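Local coordinates for excinuclease ABC, subunit A. (Deinococcus radiodurans, PDB 2VF7), which binds DNA and adenine nucleotides as a zinc-containing ABC ATPase of the UvrA family, and probably recognises damaged DNA for excision repair, at residues 172-175 against 176-180; 205-208 against 209-212; 213-216 against 217-221; 240-244 against 245-249; 276-279 against 280-284. The protein carries 1 engineered substitution. One frame throughout, in Å; residues are numbered along the deposited sequence.

In the fold
All five contacts are local, and contacts 1 to 4 lie wholly within the UvrA DNA-binding domain. Contacts 1, 2 and 3 form one packed cluster. The centres of contacts 1 and 2 are about 8 Å apart, and the two are joined by a salt bridge from Arg-177 to Asp-205; those of contacts 2 and 3 are about 11 Å apart, with Trp-208 packed on Ile-219 and Leu-220. Contact 4 stands apart, its centre about 26 Å from that of contact 3, and reaches the second subunit. Contact 5 leads into strand 283-286, which runs directly to the zinc ligand Cys-287. None of the five touches the ADP or zinc sites.

Contact 1 of 5, residues 172-175 against 176-180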
# COMPACT_ATOMS: atom_id res chain seq x y z
N PRO A 172 5.14 -48.15 -6.62
CA PRO A 172 6.57 -48.45 -6.79
C PRO A 172 6.94 -49.35 -7.98
O PRO A 172 8.12 -49.66 -8.14
CB PRO A 172 6.94 -49.15 -5.46
CG PRO A 172 5.73 -49.04 -4.59
CD PRO A 172 4.58 -48.95 -5.52
N SER A 173 5.95 -49.76 -8.79
CA SER A 173 6.22 -50.46 -10.07
C SER A 173 6.68 -49.46 -11.14
O SER A 173 7.39 -49.82 -12.09
CB SER A 173 5.00 -51.25 -10.58
OG SER A 173 3.82 -50.46 -10.67
N LEU A 174 6.30 -48.20 -10.94
CA LEU A 174 6.64 -47.13 -11.88
C LEU A 174 8.14 -46.82 -11.93
O LEU A 174 8.88 -47.04 -10.97
CB LEU A 174 5.81 -45.87 -11.56
CG LEU A 174 4.49 -45.59 -12.29
CD1 LEU A 174 3.97 -46.75 -13.13
CD2 LEU A 174 3.43 -45.13 -11.31
N THR A 175 8.58 -46.34 -13.08
CA THR A 175 9.92 -45.89 -13.33
C THR A 175 9.99 -44.40 -12.92
O THR A 175 8.96 -43.72 -12.89
CB THR A 175 10.18 -46.08 -14.85
OG1 THR A 175 11.24 -47.03 -15.08
CG2 THR A 175 10.46 -44.78 -15.58
N ILE A 176 11.19 -43.89 -12.60
CA ILE A 176 11.32 -42.46 -12.30
C ILE A 176 10.82 -41.59 -13.50
O ILE A 176 10.07 -40.63 -13.30
CB ILE A 176 12.74 -42.07 -11.76
CG1 ILE A 176 13.02 -42.69 -10.39
CG2 ILE A 176 12.89 -40.56 -11.63
CD1 ILE A 176 14.53 -42.58 -9.92
N ARG A 177 11.18 -41.94 -14.73
CA ARG A 177 10.62 -41.29 -15.95
C ARG A 177 9.07 -41.43 -16.09
O ARG A 177 8.40 -40.60 -16.74
CB ARG A 177 11.34 -41.81 -17.22
CG ARG A 177 11.15 -40.94 -18.47
CD ARG A 177 11.86 -41.46 -19.73
NE ARG A 177 13.28 -41.79 -19.53
CZ ARG A 177 14.29 -40.95 -19.75
NH1 ARG A 177 14.07 -39.72 -20.18
NH2 ARG A 177 15.53 -41.35 -19.53
N GLU A 178 8.50 -42.48 -15.48
CA GLU A 178 7.05 -42.70 -15.46
C GLU A 178 6.40 -41.96 -14.29
O GLU A 178 5.30 -42.25 -13.89
CB GLU A 178 6.74 -44.20 -15.39
CG GLU A 178 6.93 -44.96 -16.72
CD GLU A 178 7.00 -46.48 -16.55
OE1 GLU A 178 7.25 -47.18 -17.58
OE2 GLU A 178 6.82 -47.01 -15.43
N ARG A 179 7.11 -40.96 -13.75
CA ARG A 179 6.66 -40.17 -12.59
C ARG A 179 6.35 -41.00 -11.34
O ARG A 179 5.38 -40.74 -10.63
CB ARG A 179 5.48 -39.29 -12.98
CG ARG A 179 5.80 -38.39 -14.16
CD ARG A 179 4.91 -37.19 -14.23
NE ARG A 179 5.40 -36.23 -15.21
CZ ARG A 179 5.96 -35.05 -14.95
NH1 ARG A 179 6.12 -34.61 -13.70
NH2 ARG A 179 6.36 -34.29 -15.95
N ALA A 180 7.20 -41.99 -11.08
CA ALA A 180 7.08 -42.83 -9.88
C ALA A 180 7.05 -42.01 -8.61
O ALA A 180 6.28 -42.33 -7.69
CB ALA A 180 8.18 -43.87 -9.81
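The backbone amide of Thr-175 donates to the carboxylate of Glu-178, with N and OE2 3.0 Å apart and an N-H...O angle of 155°. The donor comes from above the carboxylate plane. Glu-178 reaches back because its CG stands beside its own backbone N (chi1 -76°) and the chain beyond is extended, which also lays CD against Thr-175 CB at 3.6 Å. The carbonyl of the same threonine is gripped twice: Ala-180 N bonds to Thr-175 O at 3.1 Å, and Glu-178 N approaches that oxygen at 2.9 Å in a bent, weak bond. Residues 176 to 179 form a type I beta turn; the Ala-180 bond, a weak one from Arg-179 N to Ile-176 O and the positive phi of Arg-179 together follow the bonding pattern of a Schellman motif, although no regular helix precedes it. Packing is added by Leu-174, whose CB meets Ala-180 CB at 3.6 Å while its CD1 lies 3.7 Å from Glu-178 OE2. Arg-177 turns outward to a salt bridge with Asp-205, and Ile-176 on the other hand is buried against Trp-208, Leu-211 and Leu-197 of helix 187-199.

Contact 2 of 5, residues 205-208 against 209-212; sequences DVPW and RELP
Leu-211 folds back over Trp-208 and Val-206. Its CB rests 3.3 Å from Trp-208 O, the same oxygen that accepts the residue's own amide. With CG placed beside the backbone N (chi1 -66°), that carbon still lies 3.6 Å from Trp-208 O and begins to near Val-206. The two methyls then part: CD1 touches the indole at Trp-208 CE3, 4.0 Å away and oblique to the ring, whereas CD2 meets Val-206 CG1 at 3.8 Å. Putting an alanine here would probably open a gap between the indole and Val-206 and leave the Trp-208 ring less firmly placed. Val-206 CG1 is a shared partner, since Glu-210 CB also lies near it, and Glu-210 passes its CG obliquely across the Pro-207 ring. The indole nitrogen bonds to Glu-165, and the benzo end of the indole, at CH2 and CZ2, packs on Ile-219 and Leu-220, so Trp-208 links this bend to helix 213-221. Two backbone bonds shape the bend: Glu-210 N to Pro-207 O at 3.0 Å, and Leu-211 N to Trp-208 O at 2.7 Å with an almost straight N-H...O angle of 168°. Each spans three residues, the pattern of a 3-10 turn, which here delivers Pro-212 to the N-cap position of the helix that follows.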
# COMPACT_ATOMS: atom_id res chain seq x y z
N ASP A 205 14.95 -45.24 -15.76
CA ASP A 205 14.14 -46.14 -16.60
C ASP A 205 14.09 -47.58 -16.04
O ASP A 205 14.00 -48.54 -16.79
CB ASP A 205 14.67 -46.15 -18.04
CG ASP A 205 14.73 -44.77 -18.64
OD1 ASP A 205 13.67 -44.18 -18.89
OD2 ASP A 205 15.86 -44.27 -18.87
N VAL A 206 14.12 -47.68 -14.71
CA VAL A 206 14.08 -48.96 -13.97
C VAL A 206 13.05 -48.82 -12.85
O VAL A 206 12.96 -47.77 -12.24
CB VAL A 206 15.50 -49.25 -13.41
CG1 VAL A 206 15.50 -49.47 -11.89
CG2 VAL A 206 16.16 -50.38 -14.18
N PRO A 207 12.24 -49.87 -12.58
CA PRO A 207 11.19 -49.63 -11.58
C PRO A 207 11.74 -49.21 -10.20
O PRO A 207 12.82 -49.66 -9.78
CB PRO A 207 10.47 -50.98 -11.50
CG PRO A 207 10.85 -51.69 -12.77
CD PRO A 207 12.21 -51.26 -13.09
N TRP A 208 10.99 -48.35 -9.52
CA TRP A 208 11.44 -47.74 -8.27
C TRP A 208 12.03 -48.80 -7.29
O TRP A 208 13.22 -48.77 -6.96
CB TRP A 208 10.31 -46.91 -7.67
CG TRP A 208 10.65 -46.21 -6.38
CD1 TRP A 208 10.31 -46.61 -5.13
CD2 TRP A 208 11.42 -45.00 -6.21
NE1 TRP A 208 10.80 -45.74 -4.19
CE2 TRP A 208 11.49 -44.74 -4.82
CE3 TRP A 208 12.06 -44.12 -7.09
CZ2 TRP A 208 12.16 -43.63 -4.29
CZ3 TRP A 208 12.74 -43.00 -6.55
CH2 TRP A 208 12.79 -42.78 -5.16
N ARG A 209 11.21 -49.76 -6.88
CA ARG A 209 11.61 -50.80 -5.92
C ARG A 209 12.91 -51.57 -6.23
O ARG A 209 13.47 -52.24 -5.36
CB ARG A 209 10.45 -51.78 -5.74
CG ARG A 209 10.38 -52.82 -6.83
CD ARG A 209 8.98 -53.09 -7.32
NE ARG A 209 7.98 -53.31 -6.27
CZ ARG A 209 6.68 -53.49 -6.53
NH1 ARG A 209 6.27 -53.48 -7.79
NH2 ARG A 209 5.81 -53.68 -5.54
N GLU A 210 13.39 -51.46 -7.47
CA GLU A 210 14.63 -52.11 -7.91
C GLU A 210 15.86 -51.26 -7.64
O GLU A 210 16.98 -51.74 -7.75
CB GLU A 210 14.56 -52.46 -9.41
CG GLU A 210 13.43 -53.43 -9.82
CD GLU A 210 13.28 -54.61 -8.88
OE1 GLU A 210 12.17 -54.84 -8.36
OE2 GLU A 210 14.27 -55.32 -8.63
N LEU A 211 15.65 -50.00 -7.28
CA LEU A 211 16.78 -49.12 -6.96
C LEU A 211 17.25 -49.43 -5.54
O LEU A 211 16.44 -49.84 -4.71
CB LEU A 211 16.37 -47.64 -7.09
CG LEU A 211 16.02 -47.08 -8.49
CD1 LEU A 211 15.55 -45.65 -8.39
CD2 LEU A 211 17.20 -47.15 -9.43
N PRO A 212 18.56 -49.24 -5.26
CA PRO A 212 19.06 -49.48 -3.91
C PRO A 212 18.28 -48.65 -2.90
O PRO A 212 17.83 -47.55 -3.23
CB PRO A 212 20.51 -48.98 -3.98
CG PRO A 212 20.88 -49.04 -5.36
CD PRO A 212 19.63 -48.76 -6.16

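Contact 3 of 5, residues 213-216 against 217-221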
# COMPACT_ATOMS: atom_id res chain seq x y z
N GLU A 213 18.11 -49.18 -1.69
CA GLU A 213 17.49 -48.43 -0.60
C GLU A 213 18.17 -47.08 -0.31
O GLU A 213 17.51 -46.11 0.03
CB GLU A 213 17.47 -49.27 0.68
CG GLU A 213 17.45 -48.46 1.97
CD GLU A 213 16.06 -48.26 2.54
OE1 GLU A 213 15.59 -47.10 2.58
OE2 GLU A 213 15.43 -49.27 2.96
N GLU A 214 19.49 -47.05 -0.42
CA GLU A 214 20.33 -45.88 -0.23
C GLU A 214 19.92 -44.73 -1.16
O GLU A 214 19.69 -43.60 -0.71
CB GLU A 214 21.76 -46.29 -0.55
CG GLU A 214 22.84 -45.63 0.25
CD GLU A 214 24.20 -45.96 -0.33
OE1 GLU A 214 24.93 -46.81 0.26
OE2 GLU A 214 24.52 -45.40 -1.41
N THR A 215 19.86 -45.03 -2.46
CA THR A 215 19.36 -44.11 -3.50
C THR A 215 17.89 -43.71 -3.25
O THR A 215 17.55 -42.53 -3.31
CB THR A 215 19.49 -44.77 -4.89
OG1 THR A 215 20.85 -45.16 -5.12
CG2 THR A 215 19.04 -43.85 -6.00
N ARG A 216 17.03 -44.69 -2.95
CA ARG A 216 15.62 -44.36 -2.74
C ARG A 216 15.45 -43.39 -1.56
O ARG A 216 14.74 -42.40 -1.67
CB ARG A 216 14.73 -45.60 -2.62
CG ARG A 216 14.88 -46.52 -3.84
CD ARG A 216 13.93 -47.71 -3.87
NE ARG A 216 13.52 -48.07 -2.52
CZ ARG A 216 14.00 -49.09 -1.84
NH1 ARG A 216 14.91 -49.88 -2.38
NH2 ARG A 216 13.57 -49.30 -0.62
N HIS A 217 16.18 -43.64 -0.48
CA HIS A 217 16.19 -42.73 0.66
C HIS A 217 16.65 -41.32 0.29
O HIS A 217 15.98 -40.34 0.61
CB HIS A 217 17.06 -43.30 1.78
CG HIS A 217 16.78 -42.70 3.12
ND1 HIS A 217 17.60 -41.76 3.70
CD2 HIS A 217 15.76 -42.89 3.98
CE1 HIS A 217 17.10 -41.40 4.86
NE2 HIS A 217 15.98 -42.07 5.06
N TRP A 218 17.80 -41.22 -0.38
CA TRP A 218 18.38 -39.93 -0.80
C TRP A 218 17.40 -39.09 -1.62
O TRP A 218 17.09 -37.95 -1.26
CB TRP A 218 19.64 -40.18 -1.62
CG TRP A 218 20.46 -38.96 -1.83
CD1 TRP A 218 21.40 -38.47 -0.99
CD2 TRP A 218 20.43 -38.09 -2.96
NE1 TRP A 218 21.96 -37.33 -1.51
CE2 TRP A 218 21.39 -37.07 -2.73
CE3 TRP A 218 19.70 -38.06 -4.16
CZ2 TRP A 218 21.63 -36.04 -3.63
CZ3 TRP A 218 19.94 -37.03 -5.06
CH2 TRP A 218 20.90 -36.03 -4.79
N ILE A 219 16.89 -39.66 -2.70
CA ILE A 219 15.93 -39.01 -3.58
C ILE A 219 14.75 -38.40 -2.81
O ILE A 219 14.35 -37.26 -3.06
CB ILE A 219 15.43 -40.02 -4.66
CG1 ILE A 219 16.61 -40.41 -5.56
CG2 ILE A 219 14.26 -39.45 -5.47
CD1 ILE A 219 16.31 -41.47 -6.56
N LEU A 220 14.23 -39.19 -1.88
CA LEU A 220 13.04 -38.85 -1.10
C LEU A 220 13.31 -37.94 0.11
O LEU A 220 12.49 -37.07 0.39
CB LEU A 220 12.37 -40.14 -0.64
CG LEU A 220 11.13 -40.74 -1.31
CD1 LEU A 220 10.99 -40.47 -2.82
CD2 LEU A 220 11.10 -42.24 -1.04
N PHE A 221 14.44 -38.10 0.79
CA PHE A 221 14.65 -37.46 2.10
C PHE A 221 15.85 -36.48 2.29
O PHE A 221 15.88 -35.73 3.28
CB PHE A 221 14.61 -38.50 3.23
CG PHE A 221 13.32 -39.28 3.29
CD1 PHE A 221 12.16 -38.72 3.82
CD2 PHE A 221 13.26 -40.59 2.81
CE1 PHE A 221 10.96 -39.45 3.88
CE2 PHE A 221 12.07 -41.33 2.86
CZ PHE A 221 10.91 -40.76 3.39
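His-217 opens the second half of this helical run by donating its N to Glu-213 O at 2.9 Å. Its CB sits over the same carbonyl, and with CG anti to the backbone N (chi1 -161°) the imidazole is carried forward, toward Phe-221, whose CB lies 4.1 Å above one face of the His-217 ring, toward its rim. Trp-218 N follows with a bond of 3.1 Å to Glu-214 O. Its indole points away from the 213-216 turn, stacking on Phe-255 and bonding through NE1 to Glu-224. Ile-219 N bonds to Thr-215 O at 3.0 Å, nearly straight at 173°. These are the regular four-residue steps of an alpha helix, 213-221 of the UvrA DNA-binding domain, and they bring Thr-215 and Ile-219 onto one flank. There the two side chains lie alongside each other and point the same way, Thr-215 CG2 meeting Ile-219 CD1 at 3.7 Å. Ile-219 CG1, held beside its own backbone N (chi1 -65°), also covers Thr-215 O from 3.2 Å. Leu-220 N makes a longer bond, 3.3 Å, to the carbonyl O of Arg-216, a residue whose guanidinium lays one face on Glu-213 CA and whose NH1 bonds to the carbonyl of Leu-211. Leu-220 CB and CD2 fold over the Arg-216 oxygen. Both Ile-219 and Leu-220 are buried, the leucine against Ala-258 of helix 258-268. Phe-221 N closes on His-217 O at 2.7 Å, and its side chain touches Arg-259 of that same helix.

Contact 4 of 5, residues 240-244 against 245-249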
# COMPACT_ATOMS: atom_id res chain seq x y z
N GLN A 240 25.76 -39.00 -20.81
CA GLN A 240 27.07 -39.33 -20.25
C GLN A 240 28.21 -39.00 -21.19
O GLN A 240 29.34 -38.76 -20.74
CB GLN A 240 27.16 -40.79 -19.83
CG GLN A 240 26.21 -41.18 -18.70
CD GLN A 240 26.44 -40.38 -17.42
OE1 GLN A 240 27.55 -39.94 -17.13
NE2 GLN A 240 25.38 -40.19 -16.65
N ARG A 241 27.92 -39.01 -22.49
CA ARG A 241 28.90 -38.66 -23.52
C ARG A 241 29.01 -37.15 -23.67
O ARG A 241 30.06 -36.64 -23.99
CB ARG A 241 28.55 -39.32 -24.87
CG ARG A 241 28.29 -40.84 -24.74
CD ARG A 241 28.22 -41.59 -26.08
NE ARG A 241 26.85 -41.86 -26.54
CZ ARG A 241 26.21 -41.14 -27.45
NH1 ARG A 241 26.78 -40.07 -28.02
NH2 ARG A 241 24.98 -41.48 -27.80
N ALA A 242 27.90 -36.47 -23.44
CA ALA A 242 27.87 -35.01 -23.34
C ALA A 242 28.79 -34.57 -22.20
O ALA A 242 29.69 -33.76 -22.41
CB ALA A 242 26.45 -34.52 -23.12
N LEU A 243 28.60 -35.15 -21.01
CA LEU A 243 29.46 -34.83 -19.85
C LEU A 243 30.92 -35.12 -20.12
O LEU A 243 31.79 -34.31 -19.78
CB LEU A 243 29.00 -35.57 -18.59
CG LEU A 243 27.62 -35.20 -18.05
CD1 LEU A 243 27.15 -36.24 -17.08
CD2 LEU A 243 27.58 -33.80 -17.43
N LYS A 244 31.19 -36.25 -20.76
CA LYS A 244 32.57 -36.66 -21.02
C LYS A 244 33.29 -35.80 -22.06
O LYS A 244 34.51 -35.66 -21.99
CB LYS A 244 32.61 -38.12 -21.45
CG LYS A 244 33.75 -38.88 -20.86
CD LYS A 244 33.35 -40.32 -20.55
CE LYS A 244 34.57 -41.25 -20.59
NZ LYS A 244 35.32 -41.15 -21.90
N LYS A 245 32.53 -35.22 -22.99
CA LYS A 245 33.11 -34.43 -24.08
C LYS A 245 33.00 -32.92 -23.83
O LYS A 245 33.42 -32.12 -24.67
CB LYS A 245 32.50 -34.84 -25.43
CG LYS A 245 31.16 -34.17 -25.77
CD LYS A 245 31.14 -33.76 -27.25
CE LYS A 245 30.11 -32.65 -27.56
NZ LYS A 245 28.70 -33.16 -27.46
N LYS A 246 32.46 -32.57 -22.67
CA LYS A 246 32.40 -31.19 -22.16
C LYS A 246 31.54 -30.23 -23.00
O LYS A 246 31.91 -29.06 -23.15
CB LYS A 246 33.81 -30.59 -21.95
CG LYS A 246 34.69 -31.29 -20.97
CD LYS A 246 36.16 -31.13 -21.35
CE LYS A 246 37.10 -31.76 -20.34
NZ LYS A 246 37.24 -33.25 -20.51
N MET A 247 30.39 -30.70 -23.49
CA MET A 247 29.50 -29.83 -24.26
C MET A 247 28.69 -28.91 -23.35
O MET A 247 28.45 -29.25 -22.19
CB MET A 247 28.60 -30.64 -25.21
CG MET A 247 27.43 -31.37 -24.60
SD MET A 247 26.29 -32.04 -25.87
CE MET A 247 25.08 -30.71 -26.02
N GLU A 248 28.29 -27.76 -23.89
CA GLU A 248 27.57 -26.72 -23.16
C GLU A 248 26.31 -27.31 -22.56
O GLU A 248 25.49 -27.90 -23.29
CB GLU A 248 27.17 -25.54 -24.08
CG GLU A 248 28.32 -24.65 -24.61
CD GLU A 248 27.85 -23.48 -25.51
OE1 GLU A 248 26.88 -23.66 -26.28
OE2 GLU A 248 28.47 -22.38 -25.47
N PRO A 249 26.14 -27.16 -21.23
CA PRO A 249 24.88 -27.55 -20.58
C PRO A 249 23.79 -26.58 -20.98
O PRO A 249 24.06 -25.39 -21.05
CB PRO A 249 25.18 -27.39 -19.08
CG PRO A 249 26.68 -27.13 -18.96
CD PRO A 249 27.12 -26.59 -20.28
O HOH W 1 34.81 -34.28 -19.05
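Met-247 swings its CG into the position between its backbone N and carbonyl carbon (chi1 77°), which brings the side chain back over Ala-242: CG lies 3.6 Å from Ala-242 CB, with SD close to the same methyl in the conformer described. Lys-245 takes a similar torsion (chi1 83°) and folds its CG against Arg-241 O at 3.2 Å. The reversal between them is made by Lys-246, whose phi of 65° takes the chain out of the helix in a Schellman motif. All its backbone bonds are weak: Met-247 N reaches Ala-242 O at 3.3 Å, Lys-246 N reaches Leu-243 O at 3.4 Å, and Lys-245 N is shared between the carbonyls of Arg-241 and Ala-242. A water bridges the last turn to the lysine, donating to Leu-243 O at 3.1 Å and accepting from Lys-246 NZ at 3.0 Å. Beyond the two segments, that ammonium forms a salt bridge with Glu-248 of the second subunit, so this helix end takes part in the dimer contact. Within its own chain, the end of helix 236-245 is seated on Tyr-231: Ala-242 packs on that tyrosine and Leu-234, while Leu-243 bridges Tyr-231 and Pro-229 of strand 227-230.

Contact 5 of 5, residues 276-279 against 280-284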
# COMPACT_ATOMS: atom_id res chain seq x y z
N LYS A 276 -3.77 -28.19 -1.74
CA LYS A 276 -4.61 -29.37 -1.63
C LYS A 276 -4.01 -30.58 -2.35
O LYS A 276 -4.21 -31.71 -1.92
CB LYS A 276 -6.02 -29.06 -2.14
CG LYS A 276 -7.14 -29.73 -1.35
CD LYS A 276 -8.36 -28.82 -1.21
CE LYS A 276 -9.48 -29.52 -0.41
NZ LYS A 276 -10.65 -28.63 -0.09
N ARG A 277 -3.28 -30.34 -3.44
CA ARG A 277 -2.59 -31.41 -4.18
C ARG A 277 -1.46 -31.98 -3.33
O ARG A 277 -1.43 -33.17 -3.04
CB ARG A 277 -2.02 -30.87 -5.50
CG ARG A 277 -1.29 -31.92 -6.31
CD ARG A 277 -0.15 -31.31 -7.11
NE ARG A 277 0.65 -32.36 -7.74
CZ ARG A 277 1.91 -32.68 -7.42
NH1 ARG A 277 2.57 -32.00 -6.47
NH2 ARG A 277 2.52 -33.67 -8.07
N VAL A 278 -0.54 -31.08 -2.96
CA VAL A 278 0.57 -31.34 -2.05
C VAL A 278 0.16 -32.13 -0.79
O VAL A 278 0.84 -33.07 -0.37
CB VAL A 278 1.29 -29.99 -1.74
CG1 VAL A 278 1.70 -29.84 -0.29
CG2 VAL A 278 2.47 -29.80 -2.68
N GLN A 279 -0.98 -31.75 -0.22
CA GLN A 279 -1.50 -32.36 0.99
C GLN A 279 -1.91 -33.82 0.78
O GLN A 279 -1.97 -34.58 1.73
CB GLN A 279 -2.67 -31.54 1.53
CG GLN A 279 -2.68 -31.38 3.05
CD GLN A 279 -3.59 -30.24 3.50
OE1 GLN A 279 -4.02 -29.40 2.69
NE2 GLN A 279 -3.90 -30.21 4.80
N GLY A 280 -2.17 -34.22 -0.46
CA GLY A 280 -2.43 -35.62 -0.80
C GLY A 280 -1.23 -36.57 -0.62
O GLY A 280 -1.41 -37.79 -0.57
N TYR A 281 -0.03 -36.02 -0.53
CA TYR A 281 1.20 -36.81 -0.36
C TYR A 281 1.79 -36.65 1.04
O TYR A 281 2.97 -36.96 1.28
CB TYR A 281 2.24 -36.40 -1.41
CG TYR A 281 1.66 -36.29 -2.79
CD1 TYR A 281 1.53 -37.42 -3.60
CD2 TYR A 281 1.21 -35.07 -3.29
CE1 TYR A 281 0.98 -37.33 -4.88
CE2 TYR A 281 0.65 -34.97 -4.57
CZ TYR A 281 0.55 -36.11 -5.35
OH TYR A 281 -0.00 -36.05 -6.61
N MET A 282 0.96 -36.17 1.97
CA MET A 282 1.37 -35.94 3.34
C MET A 282 0.57 -36.79 4.31
O MET A 282 -0.46 -37.35 3.95
CB MET A 282 1.20 -34.48 3.70
CG MET A 282 2.44 -33.63 3.51
SD MET A 282 2.15 -31.91 4.02
CE MET A 282 1.35 -31.31 2.56
N ILE A 283 1.06 -36.90 5.54
CA ILE A 283 0.31 -37.56 6.60
C ILE A 283 0.11 -36.58 7.78
O ILE A 283 1.04 -35.86 8.15
CB ILE A 283 0.93 -38.94 7.00
CG1 ILE A 283 2.45 -38.86 7.12
CG2 ILE A 283 0.58 -40.00 5.94
CD1 ILE A 283 3.11 -40.16 7.58
N SER A 284 -1.10 -36.53 8.32
CA SER A 284 -1.47 -35.52 9.33
C SER A 284 -1.79 -36.11 10.69
O SER A 284 -2.52 -37.11 10.81
CB SER A 284 -2.62 -34.63 8.84
OG SER A 284 -2.86 -33.55 9.73
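Val-278 and Met-282 form the tight side of a turn that carries the chain from helix 272-278 toward strand 283-286. Its backbone is a run of three-residue steps: Gly-280 N bonds to Arg-277 O at 2.9 Å, Tyr-281 N to Val-278 O at 3.1 Å, and Met-282 N weakly to Gln-279 O. Met-282 bends at its last torsion (chi3 -81°) and brings CE to 3.2 Å from Val-278 CG1, closer than normal van der Waals contact, so the exact methyl positions are doubtful. Both side chains touch Phe-266 of helix 258-268; Val-278 is buried, Met-282 partly exposed. Toward solvent the packing is looser: Gln-279 extends away and Gly-280 is exposed. Arg-277 and Tyr-281 lie between these extremes. The tyrosine edge carbon CE2 sits 3.9 Å above the centre of the guanidinium of Arg-277, the two planes being 47° apart, while Tyr-281 OH stands 3.8 Å from Arg-277 NH2 over the same face. NH2 bonds instead to the carbonyl of Trp-184, and the buried NE has no partner. Replacing this arginine with an alanine would probably strip the tyrosine edge of its cover and leave the Trp-184 carbonyl without this donor. The same ring carbon, Tyr-281 CE2, also comes within 3.1 Å of Arg-277 O, while Val-278 CA lies in the ring plane at its edge.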